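Local structure of transcriptional regulatory protein RcsB (Escherichia coli, 5I4C) at residues G33-E36 and A40-N43; D62-G67 and I71-R76. The protein is the response regulator of the Rcs phosphorelay, present here as its receiver domain, and binds regulatory DNA to control capsule, biofilm, cell-division and outer-membrane protein genes. All blocks are in the same frame, centred on the assembly; numbering follows the deposited sequence.

Interaction 1: G33-E36 and A40-N43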
ATOM      1  N   GLY A  33       3.404 -14.473  10.091  1.00 29.86           N
ATOM      2  CA  GLY A  33       4.006 -13.289  10.716  1.00 27.72           C
ATOM      3  C   GLY A  33       4.077 -12.124   9.793  1.00 26.66           C
ATOM      4  O   GLY A  33       4.164 -12.313   8.566  1.00 24.63           O
ATOM      5  N   GLU A  34       4.023 -10.933  10.384  1.00 25.72           N
ATOM      6  CA  GLU A  34       4.244  -9.703   9.672  1.00 28.59           C
ATOM      7  C   GLU A  34       5.241  -8.854  10.458  1.00 27.27           C
ATOM      8  O   GLU A  34       5.017  -8.656  11.654  1.00 27.62           O
ATOM      9  CB  GLU A  34       2.963  -8.887   9.614  1.00 32.40           C
ATOM     10  CG  GLU A  34       1.827  -9.694   9.075  1.00 37.99           C
ATOM     11  CD  GLU A  34       0.606  -8.815   8.817  1.00 41.91           C
ATOM     12  OE1 GLU A  34       0.584  -7.659   9.304  1.00 49.22           O
ATOM     13  OE2 GLU A  34      -0.340  -9.284   8.175  1.00 47.59           O
ATOM     14  N   PHE A  35       6.219  -8.275   9.774  1.00 24.54           N
ATOM     15  CA  PHE A  35       7.201  -7.401  10.368  1.00 26.21           C
ATOM     16  C   PHE A  35       7.432  -6.130   9.576  1.00 27.85           C
ATOM     17  O   PHE A  35       7.167  -6.089   8.370  1.00 28.26           O
ATOM     18  CB  PHE A  35       8.511  -8.219  10.426  1.00 25.80           C
ATOM     19  CG  PHE A  35       8.363  -9.446  11.237  1.00 26.44           C
ATOM     20  CD1 PHE A  35       8.467  -9.359  12.606  1.00 27.55           C
ATOM     21  CD2 PHE A  35       8.067 -10.675  10.651  1.00 26.73           C
ATOM     22  CE1 PHE A  35       8.292 -10.481  13.379  1.00 29.70           C
ATOM     23  CE2 PHE A  35       7.846 -11.807  11.433  1.00 28.27           C
ATOM     24  CZ  PHE A  35       7.993 -11.701  12.808  1.00 29.63           C
ATOM     25  N   GLU A  36       7.915  -5.105  10.254  1.00 27.36           N
ATOM     26  CA  GLU A  36       8.265  -3.827   9.674  1.00 29.35           C
ATOM     27  C   GLU A  36       9.698  -3.405   9.862  1.00 28.79           C
ATOM     28  O   GLU A  36      10.051  -2.251   9.581  1.00 28.97           O
ATOM     29  CB  GLU A  36       7.327  -2.768  10.285  1.00 35.37           C
ATOM     30  CG  GLU A  36       5.888  -3.223  10.127  1.00 38.90           C
ATOM     31  CD  GLU A  36       4.843  -2.196  10.528  1.00 48.26           C
ATOM     32  OE1 GLU A  36       3.688  -2.672  10.786  1.00 50.80           O
ATOM     33  OE2 GLU A  36       5.150  -0.948  10.514  1.00 51.55           O
ATOM     34  N   ALA A  40      13.194  -7.230  14.332  1.00 28.40           N
ATOM     35  CA  ALA A  40      12.029  -7.970  14.739  1.00 27.18           C
ATOM     36  C   ALA A  40      11.865  -9.224  13.890  1.00 26.36           C
ATOM     37  O   ALA A  40      11.640 -10.300  14.412  1.00 26.99           O
ATOM     38  CB  ALA A  40      10.774  -7.063  14.647  1.00 28.48           C
ATOM     39  N   LEU A  41      12.008  -9.102  12.588  1.00 25.16           N
ATOM     40  CA  LEU A  41      12.004 -10.253  11.720  1.00 24.57           C
ATOM     41  C   LEU A  41      12.976 -11.386  12.113  1.00 25.39           C
ATOM     42  O   LEU A  41      12.575 -12.565  12.278  1.00 24.17           O
ATOM     43  CB  LEU A  41      12.407  -9.804  10.305  1.00 25.76           C
ATOM     44  CG  LEU A  41      12.545 -10.918   9.252  1.00 24.38           C
ATOM     45  CD1 LEU A  41      11.283 -11.733   9.100  1.00 24.81           C
ATOM     46  CD2 LEU A  41      12.824 -10.322   7.891  1.00 25.71           C
ATOM     47  N   ILE A  42      14.234 -11.024  12.212  1.00 25.32           N
ATOM     48  CA  ILE A  42      15.301 -11.966  12.463  1.00 27.18           C
ATOM     49  C   ILE A  42      15.163 -12.545  13.856  1.00 28.07           C
ATOM     50  O   ILE A  42      15.366 -13.730  14.041  1.00 26.40           O
ATOM     51  CB  ILE A  42      16.696 -11.315  12.289  1.00 28.48           C
ATOM     52  CG1 ILE A  42      16.992 -10.930  10.825  1.00 30.52           C
ATOM     53  CG2 ILE A  42      17.831 -12.180  12.902  1.00 28.79           C
ATOM     54  CD1 ILE A  42      16.703 -12.020   9.848  1.00 33.61           C
ATOM     55  N   ASN A  43      14.772 -11.714  14.819  1.00 29.22           N
ATOM     56  CA  ASN A  43      14.548 -12.187  16.183  1.00 32.02           C
ATOM     57  C   ASN A  43      13.478 -13.206  16.321  1.00 30.29           C
ATOM     58  O   ASN A  43      13.619 -14.105  17.121  1.00 30.28           O
ATOM     59  CB  ASN A  43      14.209 -11.062  17.151  1.00 35.23           C
ATOM     60  CG  ASN A  43      15.395 -10.317  17.600  1.00 40.07           C
ATOM     61  OD1 ASN A  43      16.512 -10.760  17.455  1.00 45.08           O
ATOM     62  ND2 ASN A  43      15.165  -9.132  18.108  1.00 47.71           N
TER

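Interaction 2: D62-G67 and I71-R76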
ATOM      1  N   ASP A  62      18.918  -1.747  12.120  1.00 36.56           N
ATOM      2  CA  ASP A  62      20.296  -1.356  12.466  1.00 39.65           C
ATOM      3  C   ASP A  62      21.178  -2.590  12.629  1.00 37.63           C
ATOM      4  O   ASP A  62      22.219  -2.674  12.039  1.00 42.74           O
ATOM      5  CB  ASP A  62      20.302  -0.535  13.783  1.00 41.56           C
ATOM      6  CG  ASP A  62      19.554   0.785  13.683  1.00 44.41           C
ATOM      7  OD1 ASP A  62      19.339   1.220  12.559  1.00 44.46           O
ATOM      8  OD2 ASP A  62      19.207   1.426  14.736  1.00 45.96           O
ATOM      9  N   LYS A  63      20.698  -3.590  13.352  1.00 37.16           N
ATOM     10  CA  LYS A  63      21.464  -4.779  13.664  1.00 39.58           C
ATOM     11  C   LYS A  63      21.846  -5.636  12.481  1.00 36.18           C
ATOM     12  O   LYS A  63      22.979  -6.038  12.358  1.00 36.64           O
ATOM     13  CB  LYS A  63      20.710  -5.690  14.615  1.00 42.37           C
ATOM     14  CG  LYS A  63      20.573  -5.223  16.047  1.00 51.05           C
ATOM     15  CD  LYS A  63      20.460  -6.413  17.006  1.00 53.49           C
ATOM     16  CE  LYS A  63      21.758  -7.198  17.009  1.00 58.52           C
ATOM     17  NZ  LYS A  63      21.753  -8.176  18.122  1.00 63.22           N
ATOM     18  N   TYR A  64      20.889  -5.979  11.655  1.00 30.58           N
ATOM     19  CA  TYR A  64      21.115  -6.916  10.579  1.00 31.53           C
ATOM     20  C   TYR A  64      21.050  -6.309   9.166  1.00 33.92           C
ATOM     21  O   TYR A  64      21.440  -6.956   8.200  1.00 36.05           O
ATOM     22  CB  TYR A  64      20.131  -8.078  10.703  1.00 29.98           C
ATOM     23  CG  TYR A  64      20.088  -8.702  12.098  1.00 30.49           C
ATOM     24  CD1 TYR A  64      21.148  -9.471  12.582  1.00 31.68           C
ATOM     25  CD2 TYR A  64      18.984  -8.529  12.922  1.00 31.39           C
ATOM     26  CE1 TYR A  64      21.126 -10.032  13.859  1.00 34.38           C
ATOM     27  CE2 TYR A  64      18.935  -9.090  14.192  1.00 34.66           C
ATOM     28  CZ  TYR A  64      20.028  -9.837  14.654  1.00 35.21           C
ATOM     29  OH  TYR A  64      19.948 -10.377  15.884  1.00 39.51           O
ATOM     30  N   GLY A  65      20.533  -5.081   9.051  1.00 32.11           N
ATOM     31  CA  GLY A  65      20.532  -4.363   7.815  1.00 31.44           C
ATOM     32  C   GLY A  65      19.318  -4.498   6.929  1.00 28.71           C
ATOM     33  O   GLY A  65      18.280  -5.030   7.351  1.00 28.38           O
ATOM     34  N   ASP A  66      19.490  -4.082   5.679  1.00 28.87           N
ATOM     35  CA  ASP A  66      18.469  -4.192   4.627  1.00 30.03           C
ATOM     36  C   ASP A  66      19.226  -4.564   3.365  1.00 30.97           C
ATOM     37  O   ASP A  66      20.436  -4.843   3.459  1.00 30.17           O
ATOM     38  CB  ASP A  66      17.620  -2.895   4.558  1.00 33.93           C
ATOM     39  CG  ASP A  66      18.393  -1.663   4.072  1.00 40.29           C
ATOM     40  OD1 ASP A  66      19.546  -1.772   3.669  1.00 44.47           O
ATOM     41  OD2 ASP A  66      17.812  -0.537   4.087  1.00 47.64           O
ATOM     42  N   GLY A  67      18.518  -4.639   2.235  1.00 31.11           N
ATOM     43  CA  GLY A  67      19.047  -4.988   0.973  1.00 33.45           C
ATOM     44  C   GLY A  67      19.843  -6.287   0.931  1.00 32.94           C
ATOM     45  O   GLY A  67      19.448  -7.291   1.479  1.00 31.56           O
ATOM     46  N   ILE A  71      19.787  -9.953   2.949  1.00 27.59           N
ATOM     47  CA  ILE A  71      19.689 -11.242   2.254  1.00 30.47           C
ATOM     48  C   ILE A  71      20.788 -12.220   2.588  1.00 30.16           C
ATOM     49  O   ILE A  71      20.527 -13.412   2.815  1.00 29.87           O
ATOM     50  CB  ILE A  71      19.583 -11.102   0.731  1.00 34.15           C
ATOM     51  CG1 ILE A  71      18.304 -10.387   0.300  1.00 33.62           C
ATOM     52  CG2 ILE A  71      19.608 -12.484   0.043  1.00 36.46           C
ATOM     53  CD1 ILE A  71      17.146 -10.681   1.186  1.00 35.13           C
ATOM     54  N   LYS A  72      21.997 -11.735   2.601  1.00 32.54           N
ATOM     55  CA  LYS A  72      23.171 -12.544   2.981  1.00 32.91           C
ATOM     56  C   LYS A  72      23.048 -13.098   4.382  1.00 30.44           C
ATOM     57  O   LYS A  72      23.346 -14.248   4.635  1.00 30.74           O
ATOM     58  CB  LYS A  72      24.428 -11.680   2.917  1.00 36.23           C
ATOM     59  CG  LYS A  72      24.940 -11.465   1.523  1.00 41.40           C
ATOM     60  CD  LYS A  72      26.155 -10.528   1.536  1.00 46.04           C
ATOM     61  CE  LYS A  72      27.302 -11.176   0.817  1.00 52.36           C
ATOM     62  NZ  LYS A  72      28.254 -10.123   0.447  1.00 58.61           N
ATOM     63  N   TYR A  73      22.623 -12.276   5.302  1.00 29.51           N
ATOM     64  CA  TYR A  73      22.319 -12.730   6.650  1.00 28.76           C
ATOM     65  C   TYR A  73      21.314 -13.908   6.654  1.00 27.18           C
ATOM     66  O   TYR A  73      21.587 -14.975   7.241  1.00 25.18           O
ATOM     67  CB  TYR A  73      21.848 -11.556   7.545  1.00 29.63           C
ATOM     68  CG  TYR A  73      21.736 -11.975   8.980  1.00 31.49           C
ATOM     69  CD1 TYR A  73      20.617 -12.689   9.419  1.00 31.87           C
ATOM     70  CD2 TYR A  73      22.815 -11.817   9.881  1.00 33.89           C
ATOM     71  CE1 TYR A  73      20.530 -13.196  10.700  1.00 31.30           C
ATOM     72  CE2 TYR A  73      22.708 -12.282  11.203  1.00 35.32           C
ATOM     73  CZ  TYR A  73      21.568 -12.968  11.598  1.00 33.74           C
ATOM     74  OH  TYR A  73      21.396 -13.486  12.822  1.00 34.88           O
ATOM     75  N   ILE A  74      20.189 -13.735   5.985  1.00 26.20           N
ATOM     76  CA  ILE A  74      19.120 -14.779   5.962  1.00 26.28           C
ATOM     77  C   ILE A  74      19.584 -16.054   5.254  1.00 27.52           C
ATOM     78  O   ILE A  74      19.297 -17.186   5.730  1.00 26.77           O
ATOM     79  CB  ILE A  74      17.829 -14.234   5.338  1.00 27.54           C
ATOM     80  CG1 ILE A  74      17.306 -13.093   6.209  1.00 28.80           C
ATOM     81  CG2 ILE A  74      16.762 -15.312   5.268  1.00 26.38           C
ATOM     82  CD1 ILE A  74      16.240 -12.297   5.598  1.00 30.94           C
ATOM     83  N   LYS A  75      20.296 -15.914   4.133  1.00 27.42           N
ATOM     84  CA  LYS A  75      20.769 -17.102   3.426  1.00 31.20           C
ATOM     85  C   LYS A  75      21.696 -17.918   4.250  1.00 29.84           C
ATOM     86  O   LYS A  75      21.689 -19.118   4.150  1.00 29.31           O
ATOM     87  CB  LYS A  75      21.505 -16.813   2.131  1.00 36.18           C
ATOM     88  CG  LYS A  75      20.753 -16.061   1.066  1.00 41.15           C
ATOM     89  CD  LYS A  75      19.447 -16.701   0.645  1.00 48.80           C
ATOM     90  CE  LYS A  75      19.584 -17.973  -0.215  1.00 57.92           C
ATOM     91  NZ  LYS A  75      18.201 -18.445  -0.643  1.00 65.12           N
ATOM     92  N   ARG A  76      22.475 -17.258   5.083  1.00 30.67           N
ATOM     93  CA  ARG A  76      23.448 -17.954   5.925  1.00 32.94           C
ATOM     94  C   ARG A  76      22.797 -18.566   7.133  1.00 30.80           C
ATOM     95  O   ARG A  76      23.082 -19.703   7.497  1.00 30.56           O
ATOM     96  CB  ARG A  76      24.466 -16.924   6.311  1.00 34.07           C
ATOM     97  CG  ARG A  76      25.570 -17.448   7.074  1.00 37.20           C
ATOM     98  CD  ARG A  76      26.722 -16.455   7.024  1.00 40.00           C
ATOM     99  NE  ARG A  76      27.532 -16.979   8.071  1.00 41.59           N
ATOM    100  CZ  ARG A  76      27.416 -16.631   9.349  1.00 44.52           C
ATOM    101  NH1 ARG A  76      26.659 -15.627   9.729  1.00 41.91           N
ATOM    102  NH2 ARG A  76      28.162 -17.260  10.244  1.00 46.96           N
TER

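Interaction 1: G33-E36 and A40-N43
F35 lies against A40 and L41, and its ring makes nearly all of the contact from the strand side. Before it in the segment, E34 points away from the helix, and its OE2 forms a salt bridge with R20 NE. F35, next along, points toward the helix. Its CG stands anti to the carbonyl carbon and beside the backbone N; this chi1 of -60° carries the ring toward the helix, and chi2 of -82° turns a face to L41. L41 CA sits over that face in a CH-pi contact, 3.9 Å from the ring centroid and 17° off the normal. This is a beta-alpha unit of the CheY-like receiver fold: strand 29-35 is the edge strand of the parallel sheet within this chain, and the short helix 38-44 follows it. On one flank of the ring, F35 CD2 meets L41 CD1 at 3.7 Å, the two side chains crossing at about a right angle. On the other, F35 CD1 touches A40 CB at 3.8 Å. F35 CE1 comes obliquely to A40 O, 3.5 Å away. No hydrogen bond joins the two segments. F35 and L41 both also pack on I7 of strand 4-9. E36 points away from the helix at its first side-chain bond, and its side chain touches P13 and L16 of helix 13-23.

Interaction 2: D62-G67 and I71-R76
G67 O accepts a hydrogen bond from I71 N, 3.1 Å away, an i to i+4 backbone bond from I71 of helix 67-77. The bond is nearly straight at the hydrogen, 166°, and the donor lies in the carbonyl plane. The same oxygen also meets the side chain of I71, whose CG1 approaches to 3.5 Å. With chi1 at -64°, CG1 lies beside the backbone N, the atom that donates to G67 O. The second part of the contact is between two tyrosines. Y64 and Y73 each point toward the other segment. Their rings meet obliquely, with planes at 49° and centroids 4.7 Å apart. Y64 CD1 lies over one face of the Y73 ring, toward its rim, and comes within 3.5 Å of Y73 CE2. Further out, Y64 CE1 is 3.6 Å from Y73 OH. The K63 CB atom lies over one face of the Y64 ring, 3.7 Å above its plane. Y73 also stacks on the ring of H77, one turn further along the helix. In this CheY-like receiver domain the contact lays the loop after strand 52-56 against the helix it leads into. That strand carries D56, the predicted phosphorylation site, which is unmodified here. I71 packs on L57, L101 and I103, and both tyrosines touch helix 38-44, which adjoins this loop and helix 67-77.

From the N terminus, strand 4-9 and helix 13-23 come first. Strand 29-35 follows, and interaction 1 closes the short connection from it into helix 38-44. The chain then crosses to strand 52-56, beyond strand 4-9 in the sheet. Interaction 2 bridges residues 68-70, joining the loop after strand 52-56 to the body of helix 67-77. The two contacts are in series along the chain and neither nest nor cross. Their centres are about 12 Å apart, and they meet mainly through I42: its CG2 packs on Y64 CE2 at 3.5 Å, and its CD1 on I74 CG1 at 3.8 Å. Helix 38-44 therefore links the edge strand to helix 67-77.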